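Local coordinates for SusD superfamily protein (Bacteroides thetaiotaomicron VPI-5482, PDB 3HDX) that probably binds polysaccharides at the outer membrane, as a SusD-family protein of carbohydrate metabolism, at residues N32-I37 against W75-A80; F120-M125 against V132-Y137; D463-T466 against Q470-Q473. All coordinates share one frame; numbering follows the deposited sequence. Where two conformers were deposited one is given.

Interaction 1: N32-I37 against W75-A80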
# COMPACT_ATOMS: atom_id res chain seq x y z
N ASN A 32 9.40 1.16 11.66
CA ASN A 32 8.55 0.58 12.72
C ASN A 32 7.40 -0.28 12.17
O ASN A 32 6.37 -0.46 12.84
CB ASN A 32 8.05 1.69 13.66
CG ASN A 32 9.20 2.36 14.40
OD1 ASN A 32 9.41 3.57 14.27
ND2 ASN A 32 9.98 1.56 15.09
N ASN A 33 7.62 -0.87 10.99
CA ASN A 33 6.61 -1.70 10.34
C ASN A 33 5.27 -0.97 10.10
O ASN A 33 4.21 -1.60 10.06
CB ASN A 33 6.43 -3.03 11.09
CG ASN A 33 7.64 -3.89 11.01
OD1 ASN A 33 8.29 -3.94 9.97
ND2 ASN A 33 8.04 -4.49 12.14
N THR A 34 5.37 0.33 9.87
CA THR A 34 4.23 1.20 9.63
C THR A 34 3.18 0.61 8.70
O THR A 34 2.00 0.60 9.01
CB THR A 34 4.68 2.60 9.08
OG1 THR A 34 5.31 3.33 10.15
CG2 THR A 34 3.51 3.39 8.47
N HIS A 35 3.62 0.09 7.56
CA HIS A 35 2.66 -0.37 6.56
C HIS A 35 1.68 -1.42 7.10
O HIS A 35 0.46 -1.31 6.91
CB HIS A 35 3.42 -0.89 5.33
CG HIS A 35 2.54 -1.23 4.16
ND1 HIS A 35 1.75 -0.30 3.49
CD2 HIS A 35 2.37 -2.41 3.50
CE1 HIS A 35 1.12 -0.91 2.50
NE2 HIS A 35 1.48 -2.19 2.48
N TRP A 36 2.23 -2.35 7.86
CA TRP A 36 1.46 -3.47 8.43
C TRP A 36 0.78 -3.09 9.72
O TRP A 36 -0.33 -3.55 9.99
CB TRP A 36 2.35 -4.72 8.55
CG TRP A 36 3.00 -4.99 7.22
CD1 TRP A 36 2.44 -5.60 6.14
CD2 TRP A 36 4.28 -4.51 6.80
NE1 TRP A 36 3.31 -5.56 5.08
CE2 TRP A 36 4.44 -4.89 5.45
CE3 TRP A 36 5.32 -3.78 7.44
CZ2 TRP A 36 5.60 -4.58 4.73
CZ3 TRP A 36 6.46 -3.46 6.71
CH2 TRP A 36 6.58 -3.84 5.36
N ILE A 37 1.47 -2.28 10.54
CA ILE A 37 0.92 -1.80 11.81
C ILE A 37 -0.34 -0.98 11.54
O ILE A 37 -1.40 -1.21 12.14
CB ILE A 37 1.98 -0.95 12.59
CG1 ILE A 37 3.13 -1.82 13.12
CG2 ILE A 37 1.30 -0.12 13.68
CD1 ILE A 37 2.77 -2.84 14.12
N TRP A 75 4.82 12.00 11.95
CA TRP A 75 4.80 12.01 10.49
C TRP A 75 6.08 12.51 9.78
O TRP A 75 6.09 12.67 8.58
CB TRP A 75 3.54 12.75 9.96
CG TRP A 75 3.43 14.18 10.39
CD1 TRP A 75 4.45 15.12 10.57
CD2 TRP A 75 2.22 14.87 10.68
NE1 TRP A 75 3.92 16.32 10.95
CE2 TRP A 75 2.56 16.21 11.01
CE3 TRP A 75 0.86 14.50 10.69
CZ2 TRP A 75 1.60 17.15 11.36
CZ3 TRP A 75 -0.09 15.44 11.02
CH2 TRP A 75 0.29 16.74 11.39
N ARG A 76 7.17 12.76 10.53
CA ARG A 76 8.39 13.33 9.94
C ARG A 76 8.87 12.58 8.68
O ARG A 76 9.27 13.21 7.71
CB ARG A 76 9.49 13.45 11.01
CG ARG A 76 10.73 14.20 10.59
CD ARG A 76 11.80 14.32 11.70
NE ARG A 76 12.95 15.09 11.21
CZ ARG A 76 13.10 16.40 11.38
NH1 ARG A 76 12.20 17.10 12.06
NH2 ARG A 76 14.16 17.02 10.88
N ARG A 77 8.89 11.24 8.75
CA ARG A 77 9.37 10.43 7.65
C ARG A 77 8.62 10.66 6.33
O ARG A 77 9.20 10.54 5.26
CB ARG A 77 9.39 8.95 8.03
CG ARG A 77 8.02 8.36 8.34
CD ARG A 77 8.12 7.01 9.07
NE ARG A 77 6.81 6.41 9.33
CZ ARG A 77 6.00 6.73 10.34
NH1 ARG A 77 6.31 7.73 11.19
NH2 ARG A 77 4.85 6.06 10.53
N PHE A 78 7.35 11.03 6.42
CA PHE A 78 6.59 11.40 5.22
C PHE A 78 7.03 12.74 4.67
O PHE A 78 7.22 12.87 3.47
CB PHE A 78 5.09 11.31 5.48
CG PHE A 78 4.64 9.90 5.67
CD1 PHE A 78 4.32 9.13 4.54
CD2 PHE A 78 4.63 9.30 6.91
CE1 PHE A 78 3.94 7.79 4.68
CE2 PHE A 78 4.27 7.95 7.03
CZ PHE A 78 3.93 7.22 5.93
N TYR A 79 7.20 13.74 5.53
CA TYR A 79 7.72 15.05 5.09
C TYR A 79 9.15 14.93 4.55
O TYR A 79 9.53 15.70 3.66
CB TYR A 79 7.55 16.15 6.14
CG TYR A 79 6.11 16.52 6.23
CD1 TYR A 79 5.53 17.28 5.20
CD2 TYR A 79 5.31 16.13 7.29
CE1 TYR A 79 4.19 17.58 5.22
CE2 TYR A 79 4.00 16.45 7.31
CZ TYR A 79 3.43 17.19 6.28
OH TYR A 79 2.09 17.43 6.33
N ALA A 80 9.92 13.92 5.00
CA ALA A 80 11.25 13.71 4.41
C ALA A 80 11.13 13.38 2.92
O ALA A 80 11.95 13.84 2.10
CB ALA A 80 12.04 12.62 5.16

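Interaction 2: F120-M125 against V132-Y137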
# COMPACT_ATOMS: atom_id res chain seq x y z
N PHE A 120 1.95 10.38 -3.71
CA PHE A 120 1.69 9.12 -2.97
C PHE A 120 1.87 9.32 -1.47
O PHE A 120 1.03 8.86 -0.68
CB PHE A 120 2.59 8.00 -3.52
CG PHE A 120 2.51 6.72 -2.75
CD1 PHE A 120 1.40 5.90 -2.87
CD2 PHE A 120 3.54 6.35 -1.90
CE1 PHE A 120 1.35 4.69 -2.15
CE2 PHE A 120 3.48 5.16 -1.18
CZ PHE A 120 2.40 4.33 -1.31
N ALA A 121 2.97 9.97 -1.09
CA ALA A 121 3.22 10.23 0.33
C ALA A 121 2.07 11.00 0.95
O ALA A 121 1.60 10.65 2.05
CB ALA A 121 4.59 10.97 0.52
N TYR A 122 1.56 12.02 0.22
CA TYR A 122 0.43 12.78 0.71
C TYR A 122 -0.82 11.91 0.91
O TYR A 122 -1.46 12.00 1.94
CB TYR A 122 0.14 14.02 -0.12
CG TYR A 122 0.92 15.25 0.34
CD1 TYR A 122 0.76 15.73 1.65
CD2 TYR A 122 1.85 15.89 -0.49
CE1 TYR A 122 1.48 16.85 2.11
CE2 TYR A 122 2.52 17.04 -0.05
CZ TYR A 122 2.38 17.49 1.26
OH TYR A 122 3.11 18.58 1.67
N PHE A 123 -1.17 11.12 -0.10
CA PHE A 123 -2.31 10.22 0.02
C PHE A 123 -2.16 9.28 1.22
O PHE A 123 -3.05 9.13 2.03
CB PHE A 123 -2.48 9.40 -1.26
CG PHE A 123 -3.41 8.22 -1.11
CD1 PHE A 123 -4.73 8.42 -0.75
CD2 PHE A 123 -2.96 6.93 -1.34
CE1 PHE A 123 -5.59 7.34 -0.61
CE2 PHE A 123 -3.85 5.84 -1.20
CZ PHE A 123 -5.15 6.09 -0.89
N TYR A 124 -0.99 8.66 1.29
CA TYR A 124 -0.71 7.65 2.31
C TYR A 124 -0.85 8.23 3.72
O TYR A 124 -1.45 7.65 4.60
CB TYR A 124 0.68 7.03 2.06
CG TYR A 124 0.88 5.69 2.74
CD1 TYR A 124 1.29 5.63 4.07
CD2 TYR A 124 0.66 4.48 2.06
CE1 TYR A 124 1.52 4.45 4.71
CE2 TYR A 124 0.88 3.26 2.67
CZ TYR A 124 1.30 3.26 4.02
OH TYR A 124 1.52 2.08 4.64
N MSE A 125 -0.32 9.44 3.89
CA MSE A 125 -0.33 10.08 5.20
C MSE A 125 -1.75 10.60 5.53
O MSE A 125 -2.15 10.61 6.69
CB MSE A 125 0.79 11.12 5.34
CG MSE A 125 0.52 12.41 4.65
SE MSE A 125 2.00 13.63 4.66
CE MSE A 125 2.28 13.69 6.61
N VAL A 132 -3.40 17.15 7.21
CA VAL A 132 -1.94 17.26 7.38
C VAL A 132 -1.50 18.56 6.74
O VAL A 132 -2.16 19.03 5.77
CB VAL A 132 -1.15 16.05 6.75
CG1 VAL A 132 -1.54 14.72 7.38
CG2 VAL A 132 -1.36 16.02 5.23
N PRO A 133 -0.39 19.17 7.23
CA PRO A 133 0.04 20.44 6.59
C PRO A 133 0.43 20.27 5.10
O PRO A 133 1.22 19.37 4.77
CB PRO A 133 1.25 20.90 7.41
CG PRO A 133 1.12 20.19 8.69
CD PRO A 133 0.32 18.94 8.51
N LEU A 134 -0.20 21.07 4.24
CA LEU A 134 0.08 20.97 2.81
C LEU A 134 1.27 21.88 2.44
O LEU A 134 1.12 23.09 2.33
CB LEU A 134 -1.17 21.30 2.00
CG LEU A 134 -0.99 21.22 0.47
CD1 LEU A 134 -0.39 19.89 -0.04
CD2 LEU A 134 -2.38 21.55 -0.22
N VAL A 135 2.44 21.27 2.34
CA VAL A 135 3.69 21.92 1.98
C VAL A 135 3.99 21.60 0.50
O VAL A 135 4.17 20.43 0.13
CB VAL A 135 4.83 21.48 2.91
CG1 VAL A 135 6.15 22.20 2.51
CG2 VAL A 135 4.45 21.73 4.40
N THR A 136 4.13 22.62 -0.34
CA THR A 136 4.31 22.45 -1.79
C THR A 136 5.67 22.95 -2.31
O THR A 136 5.87 23.10 -3.54
CB THR A 136 3.16 23.25 -2.51
OG1 THR A 136 3.29 24.63 -2.17
CG2 THR A 136 1.77 22.74 -2.08
N TYR A 137 6.57 23.25 -1.37
CA TYR A 137 7.88 23.84 -1.68
C TYR A 137 8.92 23.31 -0.71
O TYR A 137 8.57 22.85 0.39
CB TYR A 137 7.76 25.36 -1.57
CG TYR A 137 7.26 25.86 -0.21
CD1 TYR A 137 5.90 25.94 0.06
CD2 TYR A 137 8.17 26.22 0.81
CE1 TYR A 137 5.45 26.32 1.29
CE2 TYR A 137 7.71 26.65 2.03
CZ TYR A 137 6.37 26.72 2.27
OH TYR A 137 5.89 27.15 3.48

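Interaction 3: D463-T466 against Q470-Q473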
# COMPACT_ATOMS: atom_id res chain seq x y z
N ASP A 463 5.48 15.52 20.09
CA ASP A 463 6.75 16.17 19.69
C ASP A 463 6.52 17.16 18.54
O ASP A 463 7.06 18.28 18.55
CB ASP A 463 7.83 15.15 19.27
CG ASP A 463 8.29 14.25 20.44
OD1 ASP A 463 8.11 14.64 21.62
OD2 ASP A 463 8.85 13.16 20.15
N ILE A 464 5.67 16.77 17.59
CA ILE A 464 5.32 17.63 16.44
C ILE A 464 4.57 18.88 16.92
O ILE A 464 4.88 20.01 16.49
CB ILE A 464 4.49 16.82 15.36
CG1 ILE A 464 5.31 15.69 14.69
CG2 ILE A 464 3.92 17.76 14.31
CD1 ILE A 464 6.44 16.10 13.82
N ILE A 465 3.60 18.70 17.81
CA ILE A 465 2.77 19.80 18.31
C ILE A 465 3.59 20.78 19.14
O ILE A 465 3.41 22.00 19.03
CB ILE A 465 1.58 19.28 19.11
CG1 ILE A 465 0.60 18.57 18.13
CG2 ILE A 465 0.82 20.40 19.86
CD1 ILE A 465 -0.41 17.79 18.80
N THR A 466 4.47 20.25 19.98
CA THR A 466 5.37 21.11 20.78
C THR A 466 6.24 22.03 19.91
O THR A 466 6.34 23.25 20.18
CB THR A 466 6.19 20.27 21.77
OG1 THR A 466 5.26 19.69 22.71
CG2 THR A 466 7.24 21.13 22.54
N GLN A 470 1.05 25.79 15.46
CA GLN A 470 -0.20 25.86 14.67
C GLN A 470 -0.79 24.48 14.41
O GLN A 470 -1.91 24.43 13.91
CB GLN A 470 0.02 26.57 13.34
CG GLN A 470 0.42 28.05 13.49
CD GLN A 470 0.03 28.83 12.24
OE1 GLN A 470 -1.16 28.93 11.90
NE2 GLN A 470 1.00 29.35 11.57
N ILE A 471 -0.06 23.41 14.74
CA ILE A 471 -0.53 22.02 14.52
C ILE A 471 -1.39 21.60 15.69
O ILE A 471 -0.92 21.58 16.82
CB ILE A 471 0.65 21.05 14.40
CG1 ILE A 471 1.53 21.43 13.21
CG2 ILE A 471 0.17 19.58 14.22
CD1 ILE A 471 0.79 21.40 11.91
N GLU A 472 -2.66 21.28 15.42
CA GLU A 472 -3.65 20.89 16.44
C GLU A 472 -3.81 19.37 16.48
O GLU A 472 -3.78 18.69 15.46
CB GLU A 472 -5.02 21.52 16.11
CG GLU A 472 -6.12 21.35 17.18
CD GLU A 472 -7.51 21.80 16.71
OE1 GLU A 472 -7.71 22.02 15.49
OE2 GLU A 472 -8.40 21.91 17.58
N GLN A 473 -3.99 18.83 17.67
CA GLN A 473 -4.21 17.42 17.82
C GLN A 473 -5.58 17.05 17.26
O GLN A 473 -6.51 17.87 17.22
CB GLN A 473 -4.15 17.05 19.31
CG GLN A 473 -4.31 15.57 19.65
CD GLN A 473 -3.30 14.71 18.95
OE1 GLN A 473 -3.55 14.25 17.81
NE2 GLN A 473 -2.11 14.60 19.54

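Interaction 1: N32-I37 against W75-A80
Thr34 and Arg77 mark the closest approach of the two backbones, yet their CA atoms are 10.7 Å apart, so the first helical turns meet through side chains, Arg77 spanning most of the gap. Helices 34-41 and 76-91 belong to the helical, TPR-related part of the SusD fold, and Asn33 and Trp75 sit at their N-cap positions. Thr34 and Arg77 reach for each other from opposite directions. Arg77 leaves its helix with CG wedged between the backbone N and the carbonyl carbon (chi1 63°), then runs extended from CG to NE, which carries the guanidinium across the gap. Its NH2 lies 2.8 Å from Thr34 OG1, but the bond is bent, with an angle of 123° at the hydrogen, and is weak. OG1 approaches the guanidinium obliquely. The hydroxyl has a stronger partner in the carbonyl of Asp31. The guanidinium also finds its firmer partners elsewhere: NE bonds to Ala28 O and NH2 to Val72 O, near the ends of helices 11-30 and 67-73. Carbonyls at helix C-terminal ends would be expected to suit a positive charge. Arg77 thus ties helix 76-91 to both helices and, more loosely, to helix 34-41. A leucine in its place would probably leave the carbonyls of Ala28 and Val72 without this donor and open a gap beside Thr34. Phe78 packs on one guanidinium face, its CE2 3.6 Å from the plane and offset toward the rim. At the guanidinium edge, in plane, Thr34 CG2 stands 3.6 Å from Arg77 NH2.

Interaction 2: F120-M125 against V132-Y137
Tyr122 points its ring from helix 104-129 at the loop 132-137, and Val132, Pro133, Leu134 and Val135 gather round it. This is a helix-loop packing in the helical SusD fold: the chain leaves the helix, turns back and runs past its last turns. The Tyr122 and Leu134 side chains cross at about a right angle. Leu134 CG is anti to the backbone N (chi1 -180°), which brings CD1 over one face of the ring, offset toward its rim. Leu134 CD1 is 4.2 Å from the centroid of the Tyr122 ring, a CH-pi contact. The ring edge faces other groups. Val132 CG2 lies 4.2 Å from Tyr122 CD1, and Pro133 O lies 3.7 Å from Tyr122 CE1. The hydrogen bond to Pro133 O comes instead from Tyr79 OH of helix 76-91. At the far end, Tyr122 OH donates to Val135 O, so the ring is held at its end as well as on its face. Met125, a selenomethionine with two conformers, packs beside the tyrosine; in one of them, its CE is 4.0 Å from Val132 CG1. Helix 152-169 adds Val155 against Tyr122 and Tyr158 against Leu134. The Tyr122 OH to Val135 O bond is 2.6 Å long, with a C=O...donor angle of 115° and the donor tilted 21° from the carbonyl plane.

Interaction 3: D463-T466 against Q470-Q473
The side-chain amide of Gln473 carries Ile465 CD1 above one side of its plane, at the nitrogen end, with CD1 3.7 Å from NE2. Both ends of this amide are bonded beyond the two segments: OE1 to Val460 N and NE2 to the carboxylate of Glu462. These bonds should hold the amide in its rotation against the methyl. The bend of Gln473 at chi2 (56°) folds the amide back, and Ile465 CD1 also touches Gln473 CB at 3.8 Å. The two side chains cross at about a right angle. The peptide of Ile471 supplies the second flat group. Its carbonyl oxygen touches both Ile465 branches: CG1, 3.6 Å away, stands well above the peptide plane, and CG2, at 3.7 Å, sits nearer that plane. Ile471 CG2, in one of two conformers, touches both helix isoleucines, with Ile465 CG1 at 4.1 Å and Ile464 CG2 at 4.2 Å. The motif is a short helix, 462-467, whose following chain turns back along it near the C-terminus of the chain, in the SusD fold. Asn468 ND2 bonds Ile464 O within this turn. No hydrogen bond crosses between the segments. Their contact is van der Waals packing of isoleucine carbons on one another, on a carbonyl and on an amide. Gln473 bonds to Val460 before the helix and Glu462 at its start, which probably sets the position; the isoleucines add nonpolar packing.

The three contacts come in series along the chain and lie close together. Interaction 1 is centred about 13 Å from interaction 2 and about 17 Å from interaction 3; interactions 2 and 3 are about 16 Å apart. Interactions 1 and 2 lie in the N-terminal part of the chain. Interaction 1 joins helices 34-41 and 76-91; interaction 2 joins helix 104-129 to the loop that follows it. His35 ND1 and Tyr124 OH, 2.7 Å apart, probably form a hydrogen bond between them. Interaction 3 comes from near the C-terminal end. It touches the other two by packing: Trp75 on Ile464 and Ile471, and Pro133 on Ile471. The end of the chain thus packs against its N-terminal helical part, joining early and late sequence in one fold.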